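Local coordinates for protein alanine dehydrogenase/pyridine nucleotide transhydrogenase (Mycobacterium smegmatis str. MC2 155, PDB 3P2Y) that probably acts as the NAD(H)-binding alpha subunit of a proton-pumping transhydrogenase, passing hydride between NADH and NADP, at residues A[99-113]-A[123-135]. Sequence-based numbering, arbitrary orientation. Where two conformers were deposited one is given.
Sequences ISQLKPGSVLIGFLA and RLRIADVTAFAME
Leu108 and Phe132 lie on neighbouring parallel strands, 107-110 and 130-133, whose axes approach to 4.6 Å at 12°. Five backbone bonds run from Thr130 N to Ser106 O at one end to Met134 N to Gly110 O at the other. Before the strands, Gly105 N donates to Asp128 O (2.7 Å), where a Schellman motif ends helix 118-126. One water bridges Ser106 O, Asp128 O and Thr130 OG1. On one face of the sheet, Val107 CG1 meets the edge of the Phe132 ring at CE2 (3.7 Å), and Ile109 CG2 touches Met134 SD (3.6 Å). On the other, Leu124 CD2 from the helix packs against Ile99 CG2, Leu102 CD1 and Leu108 CD2. Val129 CG2 touches both Leu102 CB (3.7 Å) and Ser106 OG. Past the strand ends, the Glu135 carboxylate grips two successive amides. Glu135 OE1 takes Leu112 N on its syn lone pair (2.9 Å), while Ala113 N reaches Glu135 OE2 from above the carboxylate plane (2.7 Å). A bend at chi2 (97°) turns the carboxylate back toward residues 111-113. Strand 107-110 also pairs with strand 87-89. The arrangement is a beta-alpha-beta crossover at the edge of the parallel Rossmann-like sheet of the N-terminal domain.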
# COMPACT_ATOMS: atom_id res chain seq x y z
N ILE A 99 25.13 -19.94 16.21
CA ILE A 99 25.07 -21.17 17.03
C ILE A 99 26.33 -21.35 17.88
O ILE A 99 26.25 -21.79 19.03
CB ILE A 99 24.83 -22.41 16.17
CG1 ILE A 99 23.46 -22.33 15.49
CG2 ILE A 99 24.90 -23.70 17.06
CD1 ILE A 99 23.23 -23.41 14.39
N SER A 100 27.47 -20.98 17.29
CA SER A 100 28.76 -21.06 17.97
C SER A 100 28.84 -20.22 19.25
O SER A 100 29.73 -20.45 20.10
CB SER A 100 29.90 -20.65 17.01
OG SER A 100 30.07 -19.25 16.93
N GLN A 101 27.92 -19.26 19.40
CA GLN A 101 27.89 -18.38 20.58
C GLN A 101 26.92 -18.82 21.66
O GLN A 101 26.89 -18.21 22.76
CB GLN A 101 27.58 -16.93 20.19
CG GLN A 101 28.57 -16.34 19.20
CD GLN A 101 28.14 -14.98 18.73
OE1 GLN A 101 28.19 -14.00 19.48
NE2 GLN A 101 27.74 -14.89 17.47
N LEU A 102 26.10 -19.84 21.39
CA LEU A 102 25.15 -20.34 22.39
C LEU A 102 25.87 -21.13 23.46
O LEU A 102 26.86 -21.80 23.17
CB LEU A 102 24.07 -21.21 21.73
CG LEU A 102 23.19 -20.46 20.73
CD1 LEU A 102 22.30 -21.44 19.96
CD2 LEU A 102 22.38 -19.37 21.43
N LYS A 103 25.41 -21.09 24.70
CA LYS A 103 26.16 -21.83 25.72
C LYS A 103 25.58 -23.23 25.90
O LYS A 103 24.37 -23.43 25.76
CB LYS A 103 26.28 -21.08 27.05
CG LYS A 103 25.07 -21.20 27.93
CD LYS A 103 25.19 -20.48 29.27
CE LYS A 103 23.78 -20.36 29.83
NZ LYS A 103 23.67 -19.30 30.86
N PRO A 104 26.44 -24.21 26.21
CA PRO A 104 25.87 -25.51 26.47
C PRO A 104 24.87 -25.46 27.63
O PRO A 104 25.07 -24.73 28.61
CB PRO A 104 27.08 -26.38 26.82
CG PRO A 104 28.24 -25.50 26.84
CD PRO A 104 27.91 -24.19 26.25
N GLY A 105 23.78 -26.21 27.50
CA GLY A 105 22.75 -26.23 28.53
C GLY A 105 21.67 -25.18 28.39
O GLY A 105 20.72 -25.16 29.18
N SER A 106 21.81 -24.31 27.38
CA SER A 106 20.80 -23.28 27.12
C SER A 106 19.60 -23.82 26.34
O SER A 106 19.61 -24.95 25.88
CB SER A 106 21.42 -22.11 26.34
OG SER A 106 21.92 -22.54 25.07
N VAL A 107 18.58 -22.96 26.20
CA VAL A 107 17.40 -23.24 25.38
C VAL A 107 17.37 -22.18 24.28
O VAL A 107 17.71 -21.02 24.53
CB VAL A 107 16.12 -23.18 26.25
CG1 VAL A 107 14.81 -23.07 25.40
CG2 VAL A 107 16.02 -24.42 27.17
N LEU A 108 16.97 -22.58 23.08
CA LEU A 108 16.76 -21.65 21.97
C LEU A 108 15.33 -21.82 21.50
O LEU A 108 14.86 -22.96 21.35
CB LEU A 108 17.71 -21.96 20.81
CG LEU A 108 17.49 -21.15 19.52
CD1 LEU A 108 17.87 -19.66 19.69
CD2 LEU A 108 18.32 -21.79 18.36
N ILE A 109 14.64 -20.70 21.28
CA ILE A 109 13.26 -20.73 20.77
C ILE A 109 13.25 -19.82 19.57
O ILE A 109 13.72 -18.68 19.67
CB ILE A 109 12.24 -20.17 21.79
CG1 ILE A 109 12.16 -21.10 23.03
CG2 ILE A 109 10.82 -20.03 21.13
CD1 ILE A 109 11.37 -20.51 24.24
N GLY A 110 12.69 -20.29 18.45
CA GLY A 110 12.55 -19.42 17.26
C GLY A 110 11.98 -20.21 16.09
O GLY A 110 11.64 -21.38 16.25
N PHE A 111 11.91 -19.60 14.91
CA PHE A 111 11.64 -20.38 13.71
C PHE A 111 12.95 -21.09 13.40
O PHE A 111 13.98 -20.44 13.26
CB PHE A 111 11.25 -19.52 12.51
CG PHE A 111 9.87 -18.93 12.61
CD1 PHE A 111 8.74 -19.74 12.69
CD2 PHE A 111 9.69 -17.54 12.58
CE1 PHE A 111 7.45 -19.18 12.75
CE2 PHE A 111 8.42 -16.98 12.65
CZ PHE A 111 7.27 -17.81 12.75
N LEU A 112 12.92 -22.42 13.37
CA LEU A 112 14.13 -23.21 13.16
C LEU A 112 14.12 -24.05 11.90
O LEU A 112 14.97 -24.93 11.76
CB LEU A 112 14.45 -24.10 14.39
CG LEU A 112 14.61 -23.34 15.71
CD1 LEU A 112 14.79 -24.30 16.92
CD2 LEU A 112 15.78 -22.36 15.65
N ALA A 113 13.15 -23.83 11.01
CA ALA A 113 13.10 -24.48 9.70
C ALA A 113 13.30 -26.01 9.74
O ALA A 113 14.17 -26.54 9.04
CB ALA A 113 14.14 -23.82 8.74
N ARG A 123 23.15 -29.76 14.57
CA ARG A 123 24.09 -28.75 15.03
C ARG A 123 23.78 -28.27 16.45
O ARG A 123 24.68 -28.11 17.28
CB ARG A 123 24.12 -27.58 14.06
CG ARG A 123 25.06 -26.52 14.43
CD ARG A 123 26.50 -26.88 14.07
NE ARG A 123 27.35 -25.80 14.55
CZ ARG A 123 27.75 -24.79 13.78
NH1 ARG A 123 27.42 -24.78 12.48
NH2 ARG A 123 28.51 -23.81 14.30
N LEU A 124 22.50 -28.04 16.74
CA LEU A 124 22.09 -27.55 18.06
C LEU A 124 22.27 -28.63 19.13
O LEU A 124 22.74 -28.35 20.24
CB LEU A 124 20.63 -27.02 18.03
CG LEU A 124 20.55 -25.73 17.17
CD1 LEU A 124 19.08 -25.41 16.79
CD2 LEU A 124 21.15 -24.56 17.94
N ARG A 125 21.95 -29.87 18.77
CA ARG A 125 22.17 -30.99 19.70
C ARG A 125 23.66 -31.11 20.07
O ARG A 125 24.02 -31.27 21.25
CB ARG A 125 21.67 -32.28 19.05
CG ARG A 125 21.59 -33.51 19.95
CD ARG A 125 20.73 -34.65 19.29
NE ARG A 125 20.64 -34.62 17.81
CZ ARG A 125 19.50 -34.58 17.10
NH1 ARG A 125 18.31 -34.56 17.69
NH2 ARG A 125 19.55 -34.58 15.77
N ILE A 126 24.53 -31.00 19.07
CA ILE A 126 25.98 -31.10 19.29
C ILE A 126 26.46 -29.97 20.19
O ILE A 126 27.34 -30.17 21.06
CB ILE A 126 26.74 -31.12 17.96
CG1 ILE A 126 26.49 -32.46 17.24
CG2 ILE A 126 28.25 -30.79 18.18
CD1 ILE A 126 26.77 -32.43 15.72
N ALA A 127 25.83 -28.81 20.05
CA ALA A 127 26.13 -27.65 20.85
C ALA A 127 25.53 -27.72 22.26
O ALA A 127 25.75 -26.82 23.08
CB ALA A 127 25.68 -26.37 20.11
N ASP A 128 24.82 -28.82 22.55
CA ASP A 128 24.12 -29.05 23.82
C ASP A 128 23.06 -27.97 24.11
O ASP A 128 22.89 -27.53 25.26
CB ASP A 128 25.12 -29.14 25.00
CG ASP A 128 24.53 -29.83 26.22
OD1 ASP A 128 23.50 -30.54 26.09
OD2 ASP A 128 25.12 -29.69 27.32
N VAL A 129 22.38 -27.54 23.05
CA VAL A 129 21.29 -26.58 23.17
C VAL A 129 19.99 -27.34 22.98
O VAL A 129 19.90 -28.20 22.08
CB VAL A 129 21.43 -25.46 22.08
CG1 VAL A 129 20.20 -24.53 22.08
CG2 VAL A 129 22.72 -24.66 22.31
N THR A 130 19.01 -27.06 23.84
CA THR A 130 17.68 -27.66 23.73
C THR A 130 16.86 -26.64 22.98
O THR A 130 16.66 -25.54 23.48
CB THR A 130 17.07 -27.90 25.13
OG1 THR A 130 17.89 -28.86 25.83
CG2 THR A 130 15.67 -28.45 25.01
N ALA A 131 16.39 -27.01 21.79
CA ALA A 131 15.85 -26.01 20.84
C ALA A 131 14.43 -26.33 20.45
O ALA A 131 14.11 -27.49 20.15
CB ALA A 131 16.71 -25.94 19.60
N PHE A 132 13.58 -25.30 20.40
CA PHE A 132 12.16 -25.48 20.12
C PHE A 132 11.83 -24.70 18.88
O PHE A 132 12.08 -23.50 18.85
CB PHE A 132 11.30 -25.00 21.30
CG PHE A 132 11.57 -25.77 22.58
CD1 PHE A 132 10.82 -26.91 22.87
CD2 PHE A 132 12.59 -25.39 23.45
CE1 PHE A 132 11.07 -27.65 24.04
CE2 PHE A 132 12.87 -26.13 24.62
CZ PHE A 132 12.08 -27.26 24.91
N ALA A 133 11.32 -25.37 17.86
CA ALA A 133 10.94 -24.74 16.57
C ALA A 133 9.49 -24.25 16.64
O ALA A 133 8.55 -25.05 16.87
CB ALA A 133 11.08 -25.75 15.42
N MET A 134 9.29 -22.96 16.42
CA MET A 134 7.93 -22.43 16.48
C MET A 134 7.05 -23.04 15.37
O MET A 134 5.84 -23.17 15.55
CB MET A 134 7.95 -20.90 16.42
CG MET A 134 8.62 -20.23 17.67
SD MET A 134 7.80 -20.66 19.24
CE MET A 134 6.22 -19.79 19.04
N GLU A 135 7.65 -23.45 14.26
CA GLU A 135 6.89 -24.10 13.19
C GLU A 135 6.30 -25.44 13.64
O GLU A 135 5.35 -25.94 13.01
CB GLU A 135 7.77 -24.37 11.94
CG GLU A 135 8.46 -23.15 11.33
CD GLU A 135 9.91 -22.99 11.82
OE1 GLU A 135 10.21 -23.30 12.99
OE2 GLU A 135 10.75 -22.50 11.03
O HOH W 1 27.49 -24.71 22.88
O HOH W 2 20.20 -27.60 26.83